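Local coordinates for 24-sterol C-methyltransferase (Haloferax volcanii, PDB 6F5Z), which probably transfers methyl groups from S-adenosylmethionine as a putative methyltransferase, and forms a complex with the activator protein Trm112, at residues S109-Y114 and A139-E144; E144-S149 and V210-T215; V179-S184 and T218-G223. All coordinates share one frame; numbering follows the deposited sequence. Where two conformers were deposited one is given.

Interaction 1: S109-Y114 and A139-E144; sequences SMEAFY and AVNYYE. With SAH (S-adenosyl-L-homocysteine), chain G.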
loop_
_atom_site.group_PDB
_atom_site.type_symbol
_atom_site.label_atom_id
_atom_site.label_comp_id
_atom_site.label_asym_id
_atom_site.label_seq_id
_atom_site.Cartn_x
_atom_site.Cartn_y
_atom_site.Cartn_z
ATOM N N SER B 109 -8.154 11.045 2.839
ATOM C CA SER B 109 -9.561 11.390 2.791
ATOM C C SER B 109 -10.389 10.170 3.187
ATOM O O SER B 109 -10.214 9.090 2.626
ATOM C CB SER B 109 -9.946 11.943 1.427
ATOM O OG SER B 109 -11.325 12.285 1.393
ATOM N N MET B 110 -11.312 10.352 4.132
ATOM C CA MET B 110 -12.197 9.249 4.543
ATOM C C MET B 110 -13.651 9.732 4.411
ATOM O O MET B 110 -14.015 10.808 4.932
ATOM C CB MET B 110 -11.930 8.857 6.009
ATOM C CG MET B 110 -12.984 7.951 6.643
ATOM S SD MET B 110 -12.957 6.300 5.902
ATOM C CE MET B 110 -14.040 5.381 7.020
ATOM N N GLU B 111 -14.470 8.923 3.733
ATOM C CA GLU B 111 -15.902 9.172 3.627
ATOM C C GLU B 111 -16.217 10.571 3.094
ATOM O O GLU B 111 -17.253 11.141 3.494
ATOM C CB GLU B 111 -16.551 8.930 5.021
ATOM C CG GLU B 111 -16.721 7.450 5.313
ATOM C CD GLU B 111 -17.852 6.876 4.485
ATOM O OE1 GLU B 111 -17.684 6.741 3.246
ATOM O OE2 GLU B 111 -18.952 6.671 5.049
ATOM N N ALA B 112 -15.456 11.061 2.102
ATOM C CA ALA B 112 -15.694 12.409 1.574
ATOM C C ALA B 112 -15.500 12.487 0.089
ATOM O O ALA B 112 -16.102 13.316 -0.572
ATOM C CB ALA B 112 -14.742 13.411 2.234
ATOM N N PHE B 113 -14.584 11.670 -0.451
ATOM C CA PHE B 113 -14.194 11.849 -1.843
ATOM C C PHE B 113 -15.343 11.792 -2.836
ATOM O O PHE B 113 -15.336 12.558 -3.804
ATOM C CB PHE B 113 -13.096 10.851 -2.236
ATOM C CG PHE B 113 -12.711 10.889 -3.693
ATOM C CD1 PHE B 113 -11.828 11.847 -4.165
ATOM C CD2 PHE B 113 -13.295 10.010 -4.604
ATOM C CE1 PHE B 113 -11.498 11.888 -5.530
ATOM C CE2 PHE B 113 -12.986 10.071 -5.970
ATOM C CZ PHE B 113 -12.086 10.996 -6.413
ATOM N N TYR B 114 -16.291 10.912 -2.573
ATOM C CA TYR B 114 -17.381 10.672 -3.504
ATOM C C TYR B 114 -18.402 11.813 -3.504
ATOM O O TYR B 114 -19.338 11.756 -4.307
ATOM C CB TYR B 114 -17.999 9.316 -3.252
ATOM C CG TYR B 114 -18.367 9.075 -1.807
ATOM C CD1 TYR B 114 -19.570 9.542 -1.289
ATOM C CD2 TYR B 114 -17.550 8.313 -0.971
ATOM C CE1 TYR B 114 -19.952 9.277 0.021
ATOM C CE2 TYR B 114 -17.906 8.064 0.356
ATOM C CZ TYR B 114 -19.120 8.528 0.847
ATOM O OH TYR B 114 -19.530 8.227 2.132
ATOM N N ALA B 139 -10.256 6.539 1.379
ATOM C CA ALA B 139 -11.051 5.500 2.025
ATOM C C ALA B 139 -12.516 5.883 1.879
ATOM O O ALA B 139 -12.883 7.042 2.176
ATOM C CB ALA B 139 -10.680 5.394 3.490
ATOM N N VAL B 140 -13.346 4.934 1.411
ATOM C CA VAL B 140 -14.736 5.241 1.142
ATOM C C VAL B 140 -15.620 4.075 1.526
ATOM O O VAL B 140 -15.248 2.916 1.298
ATOM C CB VAL B 140 -15.004 5.624 -0.340
ATOM C CG1 VAL B 140 -14.272 6.911 -0.743
ATOM C CG2 VAL B 140 -14.645 4.486 -1.292
ATOM N N ASN B 141 -16.852 4.393 1.993
ATOM C CA ASN B 141 -17.856 3.371 2.267
ATOM C C ASN B 141 -18.943 3.330 1.202
ATOM O O ASN B 141 -19.711 2.374 1.190
ATOM C CB ASN B 141 -18.488 3.554 3.670
ATOM C CG ASN B 141 -17.489 3.290 4.763
ATOM O OD1 ASN B 141 -16.480 2.653 4.525
ATOM N ND2 ASN B 141 -17.712 3.791 5.966
ATOM N N TYR B 142 -18.997 4.339 0.319
ATOM C CA TYR B 142 -19.982 4.412 -0.755
ATOM C C TYR B 142 -19.230 4.015 -2.031
ATOM O O TYR B 142 -18.387 4.787 -2.507
ATOM C CB TYR B 142 -20.530 5.836 -0.863
ATOM C CG TYR B 142 -21.529 6.022 -1.984
ATOM C CD1 TYR B 142 -22.826 5.514 -1.882
ATOM C CD2 TYR B 142 -21.186 6.717 -3.129
ATOM C CE1 TYR B 142 -23.767 5.719 -2.896
ATOM C CE2 TYR B 142 -22.123 6.960 -4.137
ATOM C CZ TYR B 142 -23.404 6.444 -4.020
ATOM O OH TYR B 142 -24.326 6.686 -5.016
ATOM N N TYR B 143 -19.501 2.805 -2.558
ATOM C CA TYR B 143 -18.823 2.297 -3.730
ATOM C C TYR B 143 -19.662 1.174 -4.314
ATOM O O TYR B 143 -20.539 0.636 -3.618
ATOM C CB TYR B 143 -17.356 1.912 -3.427
ATOM C CG TYR B 143 -17.191 0.853 -2.365
ATOM C CD1 TYR B 143 -17.086 1.199 -1.018
ATOM C CD2 TYR B 143 -17.128 -0.494 -2.706
ATOM C CE1 TYR B 143 -16.946 0.227 -0.031
ATOM C CE2 TYR B 143 -16.981 -1.480 -1.725
ATOM C CZ TYR B 143 -16.882 -1.106 -0.387
ATOM O OH TYR B 143 -16.747 -2.062 0.604
ATOM N N GLU B 144 -19.406 0.821 -5.583
ATOM C CA GLU B 144 -20.299 -0.086 -6.299
ATOM C C GLU B 144 -20.529 -1.429 -5.626
ATOM O O GLU B 144 -21.690 -1.854 -5.496
ATOM C CB GLU B 144 -19.821 -0.307 -7.747
ATOM C CG GLU B 144 -20.894 -0.935 -8.643
ATOM C CD GLU B 144 -22.076 -0.011 -8.858
ATOM O OE1 GLU B 144 -21.895 1.230 -8.853
ATOM O OE2 GLU B 144 -23.175 -0.547 -9.130
HETATM N N SAH G . -13.494 12.470 7.199
HETATM C CA SAH G . -14.531 12.632 8.253
HETATM C CB SAH G . -15.861 13.322 7.751
HETATM C CG SAH G . -16.602 12.501 6.701
HETATM S SD SAH G . -18.142 13.348 6.189
HETATM C C SAH G . -14.892 11.281 8.924
HETATM O O SAH G . -14.216 10.257 8.481
HETATM O OXT SAH G . -15.725 11.202 9.798
HETATM C "C5'" SAH G . -17.645 14.241 4.695
HETATM C "C4'" SAH G . -16.908 15.536 4.979
HETATM O "O4'" SAH G . -16.471 16.083 3.708
HETATM C "C3'" SAH G . -17.832 16.582 5.616
HETATM O "O3'" SAH G . -17.256 17.187 6.773
HETATM C "C2'" SAH G . -18.155 17.530 4.456
HETATM O "O2'" SAH G . -18.445 18.875 4.829
HETATM C "C1'" SAH G . -16.894 17.433 3.597
HETATM N N9 SAH G . -17.102 17.719 2.176
HETATM C C8 SAH G . -17.996 17.108 1.330
HETATM N N7 SAH G . -17.933 17.531 0.090
HETATM C C5 SAH G . -16.924 18.482 0.118
HETATM C C6 SAH G . -16.366 19.310 -0.883
HETATM N N6 SAH G . -16.787 19.336 -2.155
HETATM N N1 SAH G . -15.371 20.158 -0.518
HETATM C C2 SAH G . -14.984 20.187 0.764
HETATM N N3 SAH G . -15.432 19.458 1.791
HETATM C C4 SAH G . -16.406 18.611 1.400
HETATM O O HOH W 1 -12.888 9.899 1.090
#

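Interaction 2: E144-S149 and V210-T215; sequences EENVHS and VERYRT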
loop_
_atom_site.group_PDB
_atom_site.type_symbol
_atom_site.label_atom_id
_atom_site.label_comp_id
_atom_site.label_asym_id
_atom_site.label_seq_id
_atom_site.Cartn_x
_atom_site.Cartn_y
_atom_site.Cartn_z
ATOM N N GLU B 144 -19.406 0.821 -5.583
ATOM C CA GLU B 144 -20.299 -0.086 -6.299
ATOM C C GLU B 144 -20.529 -1.429 -5.626
ATOM O O GLU B 144 -21.690 -1.854 -5.496
ATOM C CB GLU B 144 -19.821 -0.307 -7.747
ATOM C CG GLU B 144 -20.894 -0.935 -8.643
ATOM C CD GLU B 144 -22.076 -0.011 -8.858
ATOM O OE1 GLU B 144 -21.895 1.230 -8.853
ATOM O OE2 GLU B 144 -23.175 -0.547 -9.130
ATOM N N GLU B 145 -19.457 -2.102 -5.220
ATOM C CA GLU B 145 -19.563 -3.442 -4.657
ATOM C C GLU B 145 -20.324 -3.453 -3.319
ATOM O O GLU B 145 -20.868 -4.512 -2.950
ATOM C CB GLU B 145 -18.171 -4.072 -4.498
ATOM C CG GLU B 145 -17.502 -4.386 -5.834
ATOM C CD GLU B 145 -16.663 -3.262 -6.429
ATOM O OE1 GLU B 145 -16.899 -2.080 -6.101
ATOM O OE2 GLU B 145 -15.764 -3.574 -7.235
ATOM N N ASN B 146 -20.350 -2.315 -2.591
ATOM C CA ASN B 146 -21.060 -2.279 -1.294
ATOM C C ASN B 146 -22.532 -2.000 -1.621
ATOM O O ASN B 146 -22.987 -0.863 -1.626
ATOM C CB ASN B 146 -20.447 -1.248 -0.352
ATOM C CG ASN B 146 -21.164 -1.159 0.974
ATOM O OD1 ASN B 146 -22.006 -2.011 1.313
ATOM N ND2 ASN B 146 -20.888 -0.093 1.717
ATOM N N VAL B 147 -23.269 -3.080 -1.936
ATOM C CA VAL B 147 -24.634 -2.954 -2.443
ATOM C C VAL B 147 -25.547 -2.179 -1.467
ATOM O O VAL B 147 -26.392 -1.398 -1.915
ATOM C CB VAL B 147 -25.211 -4.323 -2.894
ATOM C CG1 VAL B 147 -25.118 -5.369 -1.791
ATOM C CG2 VAL B 147 -26.642 -4.202 -3.433
ATOM N N HIS B 148 -25.316 -2.348 -0.154
ATOM C CA HIS B 148 -26.058 -1.691 0.918
ATOM C C HIS B 148 -25.905 -0.162 0.903
ATOM O O HIS B 148 -26.713 0.558 1.497
ATOM C CB HIS B 148 -25.570 -2.239 2.266
ATOM C CG HIS B 148 -25.157 -3.675 2.222
ATOM N ND1 HIS B 148 -23.883 -4.042 1.834
ATOM C CD2 HIS B 148 -25.875 -4.795 2.481
ATOM C CE1 HIS B 148 -23.859 -5.365 1.907
ATOM N NE2 HIS B 148 -25.023 -5.862 2.310
ATOM N N SER B 149 -24.841 0.354 0.236
ATOM C CA SER B 149 -24.612 1.797 0.207
ATOM C C SER B 149 -25.339 2.476 -0.910
ATOM O O SER B 149 -25.396 3.699 -0.923
ATOM C CB SER B 149 -23.119 2.115 0.084
ATOM O OG SER B 149 -22.568 1.793 -1.187
ATOM N N VAL B 210 -23.818 -8.451 8.252
ATOM C CA VAL B 210 -22.497 -9.087 8.322
ATOM C C VAL B 210 -21.767 -8.790 7.012
ATOM O O VAL B 210 -20.595 -8.425 7.053
ATOM C CB VAL B 210 -22.611 -10.617 8.553
ATOM C CG1 VAL B 210 -21.267 -11.314 8.355
ATOM C CG2 VAL B 210 -23.146 -10.903 9.945
ATOM N N GLU B 211 -22.439 -8.939 5.863
ATOM C CA GLU B 211 -21.815 -8.693 4.562
ATOM C C GLU B 211 -21.325 -7.241 4.479
ATOM O O GLU B 211 -20.176 -6.998 4.102
ATOM C CB GLU B 211 -22.808 -9.006 3.432
ATOM C CG GLU B 211 -22.173 -8.933 2.066
ATOM C CD GLU B 211 -23.180 -9.219 0.971
ATOM O OE1 GLU B 211 -24.226 -8.529 0.919
ATOM O OE2 GLU B 211 -22.941 -10.173 0.200
ATOM N N ARG B 212 -22.149 -6.286 4.909
ATOM C CA ARG B 212 -21.787 -4.866 4.867
ATOM C C ARG B 212 -20.487 -4.600 5.637
ATOM O O ARG B 212 -19.576 -3.933 5.130
ATOM C CB ARG B 212 -22.912 -3.966 5.445
ATOM C CG ARG B 212 -22.475 -2.529 5.794
ATOM C CD ARG B 212 -22.049 -1.733 4.558
ATOM N NE ARG B 212 -21.614 -0.407 4.997
ATOM C CZ ARG B 212 -20.367 -0.124 5.384
ATOM N NH1 ARG B 212 -19.422 -1.057 5.347
ATOM N NH2 ARG B 212 -20.065 1.090 5.833
ATOM N N TYR B 213 -20.436 -5.075 6.885
ATOM C CA TYR B 213 -19.339 -4.687 7.763
ATOM C C TYR B 213 -18.173 -5.642 7.816
ATOM O O TYR B 213 -17.035 -5.168 7.895
ATOM C CB TYR B 213 -19.880 -4.396 9.186
ATOM C CG TYR B 213 -20.813 -3.193 9.205
ATOM C CD1 TYR B 213 -20.331 -1.907 8.976
ATOM C CD2 TYR B 213 -22.176 -3.338 9.464
ATOM C CE1 TYR B 213 -21.185 -0.808 8.936
ATOM C CE2 TYR B 213 -23.035 -2.235 9.441
ATOM C CZ TYR B 213 -22.531 -0.972 9.191
ATOM O OH TYR B 213 -23.347 0.136 9.175
ATOM N N ARG B 214 -18.434 -6.961 7.895
ATOM C CA ARG B 214 -17.337 -7.923 8.050
ATOM C C ARG B 214 -16.759 -8.308 6.705
ATOM O O ARG B 214 -15.569 -8.645 6.671
ATOM C CB ARG B 214 -17.806 -9.190 8.819
ATOM C CG ARG B 214 -18.477 -8.918 10.180
ATOM C CD ARG B 214 -17.615 -8.174 11.198
ATOM N NE ARG B 214 -18.142 -8.366 12.544
ATOM C CZ ARG B 214 -18.749 -7.436 13.285
ATOM N NH1 ARG B 214 -18.862 -6.180 12.840
ATOM N NH2 ARG B 214 -19.260 -7.756 14.472
ATOM N N THR B 215 -17.547 -8.252 5.606
ATOM C CA THR B 215 -17.077 -8.699 4.295
ATOM C C THR B 215 -16.638 -7.539 3.423
ATOM O O THR B 215 -15.497 -7.541 2.962
ATOM C CB THR B 215 -18.147 -9.570 3.615
ATOM O OG1 THR B 215 -18.469 -10.676 4.465
ATOM C CG2 THR B 215 -17.709 -10.104 2.263
#

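Interaction 3: V179-S184 and T218-G223; sequences VAEQDS and TLLTVG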
loop_
_atom_site.group_PDB
_atom_site.type_symbol
_atom_site.label_atom_id
_atom_site.label_comp_id
_atom_site.label_asym_id
_atom_site.label_seq_id
_atom_site.Cartn_x
_atom_site.Cartn_y
_atom_site.Cartn_z
ATOM N N VAL B 179 -1.200 3.261 -8.764
ATOM C CA VAL B 179 -1.963 2.572 -7.700
ATOM C C VAL B 179 -1.016 1.611 -6.994
ATOM O O VAL B 179 -0.478 0.686 -7.625
ATOM C CB VAL B 179 -3.200 1.849 -8.273
ATOM C CG1 VAL B 179 -3.947 1.068 -7.198
ATOM C CG2 VAL B 179 -4.145 2.832 -8.957
ATOM N N ALA B 180 -0.852 1.811 -5.680
ATOM C CA ALA B 180 0.072 0.966 -4.907
ATOM C C ALA B 180 -0.591 -0.153 -4.139
ATOM O O ALA B 180 0.076 -1.137 -3.799
ATOM C CB ALA B 180 0.874 1.824 -3.935
ATOM N N GLU B 181 -1.880 0.024 -3.819
ATOM C CA GLU B 181 -2.580 -0.915 -2.984
ATOM C C GLU B 181 -4.051 -0.640 -3.121
ATOM O O GLU B 181 -4.451 0.519 -3.310
ATOM C CB GLU B 181 -2.168 -0.638 -1.511
ATOM C CG GLU B 181 -2.615 -1.708 -0.551
ATOM C CD GLU B 181 -3.684 -1.294 0.440
ATOM O OE1 GLU B 181 -4.884 -1.417 0.109
ATOM O OE2 GLU B 181 -3.325 -0.899 1.569
ATOM N N GLN B 182 -4.851 -1.683 -3.010
ATOM C CA GLN B 182 -6.296 -1.473 -2.935
ATOM C C GLN B 182 -6.864 -2.601 -2.087
ATOM O O GLN B 182 -6.510 -3.759 -2.317
ATOM C CB GLN B 182 -6.946 -1.383 -4.297
ATOM C CG GLN B 182 -8.432 -1.006 -4.127
ATOM C CD GLN B 182 -9.138 -0.880 -5.450
ATOM O OE1 GLN B 182 -9.188 -1.887 -6.183
ATOM N NE2 GLN B 182 -9.668 0.315 -5.781
ATOM N N ASP B 183 -7.677 -2.255 -1.093
ATOM C CA ASP B 183 -8.132 -3.293 -0.177
ATOM C C ASP B 183 -9.482 -2.973 0.427
ATOM O O ASP B 183 -9.979 -1.855 0.340
ATOM C CB ASP B 183 -7.099 -3.351 0.983
ATOM C CG ASP B 183 -7.012 -4.645 1.789
ATOM O OD1 ASP B 183 -7.625 -5.661 1.364
ATOM O OD2 ASP B 183 -6.224 -4.674 2.780
ATOM N N SER B 184 -10.072 -3.996 1.065
ATOM C CA SER B 184 -11.280 -3.865 1.874
ATOM C C SER B 184 -10.835 -3.967 3.346
ATOM O O SER B 184 -10.074 -4.875 3.690
ATOM C CB SER B 184 -12.215 -5.034 1.583
ATOM O OG SER B 184 -12.670 -4.972 0.242
ATOM N N THR B 218 -14.785 -0.987 4.407
ATOM C CA THR B 218 -14.354 0.260 3.784
ATOM C C THR B 218 -13.388 -0.047 2.652
ATOM O O THR B 218 -12.442 -0.811 2.835
ATOM C CB THR B 218 -13.622 1.115 4.843
ATOM O OG1 THR B 218 -14.578 1.477 5.860
ATOM C CG2 THR B 218 -13.049 2.407 4.290
ATOM N N LEU B 219 -13.608 0.587 1.488
ATOM C CA LEU B 219 -12.658 0.413 0.391
ATOM C C LEU B 219 -11.518 1.423 0.581
ATOM O O LEU B 219 -11.764 2.613 0.790
ATOM C CB LEU B 219 -13.387 0.718 -0.943
ATOM C CG LEU B 219 -12.464 0.937 -2.179
ATOM C CD1 LEU B 219 -11.724 -0.331 -2.531
ATOM C CD2 LEU B 219 -13.314 1.306 -3.406
ATOM N N LEU B 220 -10.261 0.957 0.479
ATOM C CA LEU B 220 -9.125 1.846 0.527
ATOM C C LEU B 220 -8.364 1.708 -0.766
ATOM O O LEU B 220 -8.010 0.583 -1.137
ATOM C CB LEU B 220 -8.175 1.494 1.689
ATOM C CG LEU B 220 -6.812 2.226 1.690
ATOM C CD1 LEU B 220 -7.005 3.749 1.971
ATOM C CD2 LEU B 220 -5.875 1.602 2.762
ATOM N N THR B 221 -8.075 2.868 -1.434
ATOM C CA THR B 221 -7.206 2.825 -2.622
ATOM C C THR B 221 -6.061 3.782 -2.331
ATOM O O THR B 221 -6.289 4.892 -1.855
ATOM C CB THR B 221 -7.964 3.280 -3.885
ATOM O OG1 THR B 221 -9.224 2.579 -3.974
ATOM C CG2 THR B 221 -7.160 3.013 -5.186
ATOM N N VAL B 222 -4.821 3.342 -2.597
ATOM C CA VAL B 222 -3.617 4.146 -2.322
ATOM C C VAL B 222 -2.938 4.501 -3.638
ATOM O O VAL B 222 -2.667 3.587 -4.431
ATOM C CB VAL B 222 -2.642 3.357 -1.438
ATOM C CG1 VAL B 222 -1.331 4.123 -1.196
ATOM C CG2 VAL B 222 -3.308 3.025 -0.091
ATOM N N GLY B 223 -2.737 5.793 -3.869
ATOM C CA GLY B 223 -2.064 6.284 -5.069
ATOM C C GLY B 223 -0.763 6.993 -4.721
ATOM O O GLY B 223 -0.600 7.502 -3.617
#

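Interaction 1: S109-Y114 and A139-E144
Glu111 reaches from the cofactor pocket to the backbone of Asn141, and its side chain runs from beside S-adenosyl-L-homocysteine to the end of the neighbouring strand. Its CB lies 3.9 Å from CG of the ligand. The chain then leaves with CG beside the backbone N (chi1 -78°) and bends again at chi2, passing across the Asn141 side chain at about a right angle, with CG and CD close to ND2. At the tip, OE1 accepts the N-H of Asn141 at 2.8 Å. The Tyr114 hydroxyl donates to the same oxygen, OH to OE1 2.6 Å. The two donors come from opposite faces of the carboxylate plane, so OE1 is gripped between them and the carboxylate's turn is fixed. OE2 runs beside the Asn141 amide, whose OD1 accepts a hydrogen bond from Thr218 OG1.

Tyr114 is steadied across the contact as well. Tyr142 CB sits over the centre of its ring, 3.4 Å above the plane, in a CH-pi contact, while Val140 CG1 meets the ring edge. Where the strands run parallel, Met110 pairs with Ala139. Their side chains share a face, with Met110 SD 3.4 Å from Ala139 CB. A water donates to Ser109 OG and Ala139 O and accepts from Phe113 N.

Here strands 104-110 and 134-140 end beside the pocket of a Rossmann-like methyltransferase sheet, and Met110 O takes the ligand amine N at 2.9 Å. Helix 16-33 packs on Met110 and Glu111, helix 119-129 on Phe113, and strand 218-224 flanks Ala139 and Val140.

Interaction 2: E144-S149 and V210-T215
Arg212 is met by both Asn146 and His148, and the packing is mainly of flat groups against its chain. In one of its two deposited conformers, the His148 ring lies over Arg212 CB, which stands 3.7 Å above the ring plane toward the rim, a CH-pi contact. Val147 CG1 covers the opposite face. The Asn146 amide stands steeply to the guanidinium, planes 67° apart, with ND2 3.3 Å above one face toward its NE rim, while the ring of Tyr213 takes the other at CE1. Asn146 OD1 also touches Arg212 CD, 3.3 Å away.

No clear hydrogen bond crosses between the segments; within 144-149, His148 ND1 donates to Asn146 OD1 at 2.8 Å, with the acceptor in the ring plane. Asn146 CG stands opposite the backbone N (chi1 179°), which carries the amide out between ring and guanidinium. Its ND2 and Arg212 NE are both donors and do not pair; ND2 goes to Asn141 O instead. At the far edge of the imidazole, His148 NE2 approaches Glu211 OE1 at 3.1 Å. Ser149 N and OG both donate to Asn146 O.

With an alanine here, which has no amide, the His148 ring would probably be freer to turn, and Asn141 O would be left without this donor.

The loop after strand 134-140 is thereby laid against helix 206-216, whose Phe216 touches Asn146 and Val147 and, with Trp203 from a loop, meets the His148 ring.

Interaction 3: V179-S184 and T218-G223
Gln182 and Thr221 make the tightest pairing of two antiparallel strands whose directions differ by 165°. They form a non-hydrogen-bonded pair with CA atoms 4.4 Å apart, and their side chains lie side by side, pointing the same way. Gln182 swings CG away from its own backbone N (chi1 -174°) and runs on extended, which brings NE2 to Thr221 OG1 at 2.9 Å, nearly in its own amide plane. The same amide has further partners in helix 165-174: OE1 takes Arg169 NH1, and NE2 also donates to His165 O. On this face Leu219 CD1 fills in against Gln182 CG, 3.7 Å away.

Next to this pair, Asp183 and Leu220 exchange both backbone bonds, Asp183 N to Leu220 O 2.9 Å and Leu220 N to Asp183 O 2.8 Å. Toward the other end a classic beta bulge puts Ala180 and Glu181 opposite the single Val222. Ala180 N donates to Val222 O, Val222 N to Glu181 O, and the buried Glu181 N is left without a partner.

The looser part is the Asp183-Ser184 end, where both residues are partly exposed and point to opposite faces. The Asp183 carboxylate leads away from 218-223 to a salt bridge with Arg33, which Glu181 OE2 also engages. Beside them Leu220 CD2 is only in packing contact with Glu181 OE2, at 3.8 Å. The Ser184 side chain touches His165 of helix 165-174.

Strand 178-185 is one of the two edge strands of its chain's sheet, and a second copy of the protein adjoins it: Ala180 O meets Tyr137 OH of that subunit, and Gln182 makes backbone bonds to it. Inward, strand 218-224 bonds to strand 134-140, with helix 16-33 packing on Leu220 and helix 165-174 on the Gln182 face.

Overall arrangement
Interaction 1 lies by the bound S-adenosyl-L-homocysteine, and the other two spread outward from it. Interactions 1 and 3 share one sheet through neighbouring strands 134-140 and 218-224: Val140 O and Leu219 N are 2.9 Å apart, and Asn141 OD1 and Thr218 OG1 2.6 Å. Interaction 2 follows 1 along the chain at Glu144, and Asn141 O meets Asn146 ND2 at 2.8 Å, so Asn141 touches all three. The side chain of Thr218 is about 9 Å from the ligand and that of Arg212 about 11 Å. Helix 206-216 of interaction 2 leads directly into strand 218-224 of interaction 3, although their centres stand 16 Å apart.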